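Local coordinates for pantothenate synthetase (PDB 3N8H), which probably condenses pantoate with beta-alanine in an ATP-dependent reaction through a pantoyl-adenylate intermediate, the last step of pantothenate synthesis, at residues 118-123 / 242-247. Residues are numbered along the deposited sequence; the frame is centred on the assembly and turned at random.
Sequences ILEGKS and FLAFYI
At the seam between the nucleotide-binding part of pantothenate synthetase and its C-terminal antiparallel sheet, L119, at the N-cap position of the short helix 120-123, packs on F242 of the central strand 240-247. The CD1 methyl of L119 lies over one face of the F242 ring, shifted toward its rim, 3.7 Å from F242 CG. This is a CH-pi contact, with L119 CD1 4.1 Å from the centroid of the F242 ring. Both methyls of L119 touch F242 CB, CD1 and CD2 each at 4.0 Å, but only CD1 reaches over the ring. The two side chains cross at about a right angle. F242 also meets the ring of Y154, with the planes at about 80°.

The chain of the next residue, E120, the first of helix 120-123, bends at chi2 (63°) and brings OE1 to 4.1 Å from A244 CB, a van der Waals approach only. The buried carboxylate is held by the sheet's outer strands: OE1 hydrogen-bonds to Y233 OH, and OE2 forms a salt bridge with R251. The E120 side chain lies about 7 Å from the bound proline, which places the polar end of this buried junction, apolar at L119 and F242, close to the proline pocket, where the HUP-type nucleotide-binding fold meets the C-terminal three-stranded sheet of pantothenate synthetases.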
loop_
_atom_site.group_PDB
_atom_site.type_symbol
_atom_site.label_atom_id
_atom_site.label_comp_id
_atom_site.label_asym_id
_atom_site.label_seq_id
_atom_site.Cartn_x
_atom_site.Cartn_y
_atom_site.Cartn_z
ATOM N N ILE A 118 -13.041 -14.036 -6.137
ATOM C CA ILE A 118 -13.407 -15.251 -6.864
ATOM C C ILE A 118 -12.180 -16.057 -7.266
ATOM O O ILE A 118 -11.040 -15.593 -7.106
ATOM C CB ILE A 118 -14.209 -14.908 -8.132
ATOM C CG1 ILE A 118 -13.418 -13.925 -9.009
ATOM C CG2 ILE A 118 -15.622 -14.339 -7.750
ATOM C CD1 ILE A 118 -13.957 -13.744 -10.432
ATOM N N LEU A 119 -12.425 -17.268 -7.778
ATOM C CA LEU A 119 -11.373 -18.101 -8.334
ATOM C C LEU A 119 -10.184 -18.171 -7.390
ATOM O O LEU A 119 -10.318 -18.599 -6.244
ATOM C CB LEU A 119 -10.960 -17.553 -9.707
ATOM C CG LEU A 119 -12.134 -17.517 -10.703
ATOM C CD1 LEU A 119 -11.840 -16.683 -11.967
ATOM C CD2 LEU A 119 -12.564 -18.937 -11.067
ATOM N N GLU A 120 -9.019 -17.734 -7.857
ATOM C CA GLU A 120 -7.823 -17.862 -7.044
ATOM C C GLU A 120 -7.939 -17.138 -5.673
ATOM O O GLU A 120 -7.512 -17.645 -4.614
ATOM C CB GLU A 120 -6.647 -17.380 -7.858
ATOM C CG GLU A 120 -5.353 -18.057 -7.557
ATOM C CD GLU A 120 -5.311 -19.558 -7.836
ATOM O OE1 GLU A 120 -6.289 -20.213 -8.296
ATOM O OE2 GLU A 120 -4.232 -20.078 -7.568
ATOM N N GLY A 121 -8.573 -15.975 -5.673
ATOM C CA GLY A 121 -8.741 -15.233 -4.434
ATOM C C GLY A 121 -9.534 -15.985 -3.372
ATOM O O GLY A 121 -9.261 -15.887 -2.171
ATOM N N LYS A 122 -10.525 -16.747 -3.812
ATOM C CA LYS A 122 -11.396 -17.468 -2.885
ATOM C C LYS A 122 -10.712 -18.765 -2.468
ATOM O O LYS A 122 -10.776 -19.199 -1.312
ATOM C CB LYS A 122 -12.738 -17.781 -3.564
ATOM C CG LYS A 122 -13.719 -18.510 -2.676
ATOM C CD LYS A 122 -15.010 -18.807 -3.417
ATOM C CE LYS A 122 -16.173 -18.064 -2.790
ATOM N NZ LYS A 122 -17.484 -18.508 -3.333
ATOM N N SER A 123 -10.055 -19.366 -3.453
ATOM C CA SER A 123 -9.323 -20.610 -3.305
ATOM C C SER A 123 -8.091 -20.405 -2.411
ATOM O O SER A 123 -7.705 -21.298 -1.655
ATOM C CB SER A 123 -8.915 -21.108 -4.698
ATOM O OG SER A 123 -8.612 -22.478 -4.701
ATOM N N PHE A 242 -11.181 -20.584 -16.631
ATOM C CA PHE A 242 -10.261 -20.593 -15.499
ATOM C C PHE A 242 -10.366 -21.912 -14.731
ATOM O O PHE A 242 -11.459 -22.386 -14.439
ATOM C CB PHE A 242 -10.601 -19.459 -14.530
ATOM C CG PHE A 242 -10.287 -18.094 -15.064
ATOM C CD1 PHE A 242 -9.197 -17.385 -14.586
ATOM C CD2 PHE A 242 -11.066 -17.540 -16.068
ATOM C CE1 PHE A 242 -8.905 -16.130 -15.089
ATOM C CE2 PHE A 242 -10.790 -16.282 -16.569
ATOM C CZ PHE A 242 -9.703 -15.579 -16.079
ATOM N N LEU A 243 -9.230 -22.489 -14.379
ATOM C CA LEU A 243 -9.230 -23.692 -13.541
ATOM C C LEU A 243 -7.993 -23.793 -12.664
ATOM O O LEU A 243 -6.986 -23.098 -12.887
ATOM C CB LEU A 243 -9.387 -24.976 -14.375
ATOM C CG LEU A 243 -8.157 -25.478 -15.127
ATOM C CD1 LEU A 243 -8.218 -26.981 -15.201
ATOM C CD2 LEU A 243 -8.149 -24.880 -16.515
ATOM N N ALA A 244 -8.094 -24.671 -11.670
ATOM C CA ALA A 244 -7.009 -24.998 -10.758
ATOM C C ALA A 244 -7.298 -26.411 -10.282
ATOM O O ALA A 244 -8.478 -26.805 -10.116
ATOM C CB ALA A 244 -6.996 -24.041 -9.547
ATOM N N PHE A 245 -6.236 -27.165 -10.049
ATOM C CA PHE A 245 -6.379 -28.556 -9.603
ATOM C C PHE A 245 -5.132 -28.983 -8.858
ATOM O O PHE A 245 -4.075 -28.361 -9.006
ATOM C CB PHE A 245 -6.595 -29.482 -10.798
ATOM C CG PHE A 245 -5.508 -29.395 -11.828
ATOM C CD1 PHE A 245 -4.407 -30.239 -11.766
ATOM C CD2 PHE A 245 -5.578 -28.455 -12.856
ATOM C CE1 PHE A 245 -3.392 -30.162 -12.708
ATOM C CE2 PHE A 245 -4.561 -28.364 -13.811
ATOM C CZ PHE A 245 -3.466 -29.219 -13.736
ATOM N N TYR A 246 -5.259 -30.042 -8.058
ATOM C CA TYR A 246 -4.127 -30.640 -7.380
ATOM C C TYR A 246 -3.788 -31.948 -8.086
ATOM O O TYR A 246 -4.680 -32.666 -8.525
ATOM C CB TYR A 246 -4.462 -30.963 -5.915
ATOM C CG TYR A 246 -4.239 -29.842 -4.924
ATOM C CD1 TYR A 246 -2.988 -29.627 -4.360
ATOM C CD2 TYR A 246 -5.285 -29.001 -4.544
ATOM C CE1 TYR A 246 -2.786 -28.605 -3.443
ATOM C CE2 TYR A 246 -5.091 -27.966 -3.640
ATOM C CZ TYR A 246 -3.844 -27.776 -3.093
ATOM O OH TYR A 246 -3.646 -26.752 -2.191
ATOM N N ILE A 247 -2.492 -32.250 -8.208
ATOM C CA ILE A 247 -2.071 -33.626 -8.453
ATOM C C ILE A 247 -1.159 -33.958 -7.280
ATOM O O ILE A 247 -0.120 -33.298 -7.079
ATOM C CB ILE A 247 -1.348 -33.842 -9.816
ATOM C CG1 ILE A 247 -2.200 -33.308 -10.966
ATOM C CG2 ILE A 247 -1.049 -35.338 -10.039
ATOM C CD1 ILE A 247 -1.510 -33.365 -12.304
#